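Local coordinates for protein CRISPR-associated endoribonuclease Cas6 1 (Methanocaldococcus jannaschii DSM 2661, PDB 5YI6) that probably cleaves CRISPR transcripts as an RNA-binding endoribonuclease, yielding the crRNAs that guide antiviral defence, at residues I7-Q12 / L81-P86. Sequence-based numbering, arbitrary orientation.
Sequences IELELQ and LYISSP
I7, E8 and L9 pair with I83, Y82 and L81 as neighbouring antiparallel strands in the N-terminal ferredoxin-like (RAMP) domain of this Cas6 protein. Strand 5-12 is the middle one of the antiparallel sheet, flanked by strands 78-85 and 109-118. Four backbone hydrogen bonds join the two segments. In the hydrogen-bonded pair I7-I83, I7 N gives to I83 O at 2.9 Å, almost straight, and I83 N returns a bond to I7 O. L9 and L81 repeat the exchange, L9 N reaching L81 O at 2.8 Å. Between them lies the non-hydrogen-bonded pair E8-Y82, where Y82 CA also makes a CH...O contact with I7 O at 3.3 Å.

The aliphatic side chains of I7, L9, L81 and I83 share one face, which helix 88-101 packs against, I91 and V95 touching I7 and L98 touching L9. L9 CD1 sits 4.2 Å from both L81 CD2 and I83 CD1, bridging the two residues. I7 lies alongside I83: chi1 of 61° sets CG1 of I7 between N and C of its own backbone, and the turn about the next bond leaves CD1 4.1 Å from I83 CG1. L11 extends the apolar row obliquely, CD1 against L81 CB.

The opposite face carries E8 and Y82 side by side. E8 places CG anti to its backbone N (chi1 172°) and continues extended, running its CB and CG along the CE1 side of the tyrosine ring, with CB 3.6 Å from CE1. The main charged partner of this carboxylate is R63, whose NH2 forms a salt bridge with E8 OE2. Y82 OH lies 2.8 Å from that same oxygen, a weak hydrogen bond at most, since its one proton has another acceptor within reach; the carboxylate plane stands 80° to the ring.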
loop_
_atom_site.group_PDB
_atom_site.type_symbol
_atom_site.label_atom_id
_atom_site.label_comp_id
_atom_site.label_asym_id
_atom_site.label_seq_id
_atom_site.Cartn_x
_atom_site.Cartn_y
_atom_site.Cartn_z
ATOM N N ILE A 7 3.239 9.981 -3.785
ATOM C CA ILE A 7 4.209 10.092 -4.863
ATOM C C ILE A 7 4.192 8.815 -5.693
ATOM O O ILE A 7 3.836 7.722 -5.235
ATOM C CB ILE A 7 5.650 10.402 -4.390
ATOM C CG1 ILE A 7 6.182 9.312 -3.487
ATOM C CG2 ILE A 7 5.731 11.786 -3.629
ATOM C CD1 ILE A 7 6.999 8.255 -4.174
ATOM N N GLU A 8 4.527 8.992 -6.942
ATOM C CA GLU A 8 4.797 7.914 -7.882
ATOM C C GLU A 8 6.305 7.845 -8.119
ATOM O O GLU A 8 6.879 8.737 -8.755
ATOM C CB GLU A 8 4.043 8.212 -9.172
ATOM C CG GLU A 8 4.420 7.220 -10.309
ATOM C CD GLU A 8 3.889 7.698 -11.635
ATOM O OE1 GLU A 8 4.652 8.322 -12.413
ATOM O OE2 GLU A 8 2.700 7.453 -11.889
ATOM N N LEU A 9 6.950 6.779 -7.655
ATOM C CA LEU A 9 8.359 6.581 -7.931
ATOM C C LEU A 9 8.478 5.949 -9.296
ATOM O O LEU A 9 7.927 4.861 -9.516
ATOM C CB LEU A 9 9.066 5.652 -6.951
ATOM C CG LEU A 9 9.617 6.011 -5.612
ATOM C CD1 LEU A 9 10.457 4.785 -5.147
ATOM C CD2 LEU A 9 10.462 7.271 -5.791
ATOM N N GLU A 10 9.222 6.614 -10.184
ATOM C CA GLU A 10 9.450 6.106 -11.529
ATOM C C GLU A 10 10.719 5.273 -11.508
ATOM O O GLU A 10 11.805 5.806 -11.248
ATOM C CB GLU A 10 9.577 7.291 -12.503
ATOM C CG GLU A 10 8.366 8.227 -12.383
ATOM C CD GLU A 10 8.377 9.390 -13.388
ATOM O OE1 GLU A 10 9.347 9.534 -14.153
ATOM O OE2 GLU A 10 7.407 10.160 -13.386
ATOM N N LEU A 11 10.588 3.977 -11.768
ATOM C CA LEU A 11 11.683 3.033 -11.675
ATOM C C LEU A 11 12.066 2.555 -13.069
ATOM O O LEU A 11 11.213 2.470 -13.958
ATOM C CB LEU A 11 11.296 1.818 -10.813
ATOM C CG LEU A 11 10.779 2.141 -9.403
ATOM C CD1 LEU A 11 10.279 0.862 -8.694
ATOM C CD2 LEU A 11 11.901 2.759 -8.601
ATOM N N GLN A 12 13.330 2.168 -13.227
ATOM C CA GLN A 12 13.805 1.702 -14.537
ATOM C C GLN A 12 14.729 0.521 -14.324
ATOM O O GLN A 12 15.711 0.636 -13.578
ATOM C CB GLN A 12 14.545 2.835 -15.273
ATOM C CG GLN A 12 15.169 2.407 -16.608
ATOM C CD GLN A 12 14.168 2.456 -17.728
ATOM O OE1 GLN A 12 13.735 3.535 -18.113
ATOM N NE2 GLN A 12 13.804 1.297 -18.275
ATOM N N LEU A 81 5.994 2.743 -8.669
ATOM C CA LEU A 81 5.661 2.348 -7.303
ATOM C C LEU A 81 5.006 3.556 -6.640
ATOM O O LEU A 81 5.615 4.615 -6.564
ATOM C CB LEU A 81 6.925 1.894 -6.554
ATOM C CG LEU A 81 6.800 1.645 -5.045
ATOM C CD1 LEU A 81 5.832 0.461 -4.846
ATOM C CD2 LEU A 81 8.163 1.377 -4.425
ATOM N N TYR A 82 3.780 3.402 -6.164
ATOM C CA TYR A 82 3.066 4.504 -5.511
ATOM C C TYR A 82 3.254 4.359 -4.008
ATOM O O TYR A 82 3.143 3.250 -3.483
ATOM C CB TYR A 82 1.567 4.473 -5.841
ATOM C CG TYR A 82 1.384 4.630 -7.322
ATOM C CD1 TYR A 82 1.219 5.886 -7.876
ATOM C CD2 TYR A 82 1.530 3.529 -8.186
ATOM C CE1 TYR A 82 1.124 6.058 -9.273
ATOM C CE2 TYR A 82 1.439 3.690 -9.580
ATOM C CZ TYR A 82 1.240 4.964 -10.109
ATOM O OH TYR A 82 1.165 5.142 -11.488
ATOM N N ILE A 83 3.532 5.488 -3.320
ATOM C CA ILE A 83 3.759 5.498 -1.876
ATOM C C ILE A 83 3.022 6.708 -1.326
ATOM O O ILE A 83 3.067 7.785 -1.928
ATOM C CB ILE A 83 5.253 5.618 -1.494
ATOM C CG1 ILE A 83 6.137 4.668 -2.323
ATOM C CG2 ILE A 83 5.425 5.370 0.024
ATOM C CD1 ILE A 83 7.695 4.749 -2.012
ATOM N N SER A 84 2.331 6.535 -0.203
ATOM C CA SER A 84 1.558 7.672 0.310
ATOM C C SER A 84 1.473 7.614 1.829
ATOM O O SER A 84 1.554 6.544 2.443
ATOM C CB SER A 84 0.142 7.726 -0.268
ATOM O OG SER A 84 -0.605 6.572 0.113
ATOM N N SER A 85 1.235 8.789 2.419
ATOM C CA SER A 85 1.052 8.857 3.865
ATOM C C SER A 85 0.241 10.104 4.199
ATOM O O SER A 85 0.380 11.131 3.515
ATOM C CB SER A 85 2.409 8.909 4.589
ATOM O OG SER A 85 2.225 9.044 6.003
ATOM N N PRO A 86 -0.566 10.077 5.274
ATOM C CA PRO A 86 -1.105 11.348 5.780
ATOM C C PRO A 86 -0.014 12.227 6.383
ATOM O O PRO A 86 -0.284 13.388 6.692
ATOM C CB PRO A 86 -2.154 10.907 6.827
ATOM C CG PRO A 86 -1.690 9.509 7.290
ATOM C CD PRO A 86 -1.089 8.900 6.010
#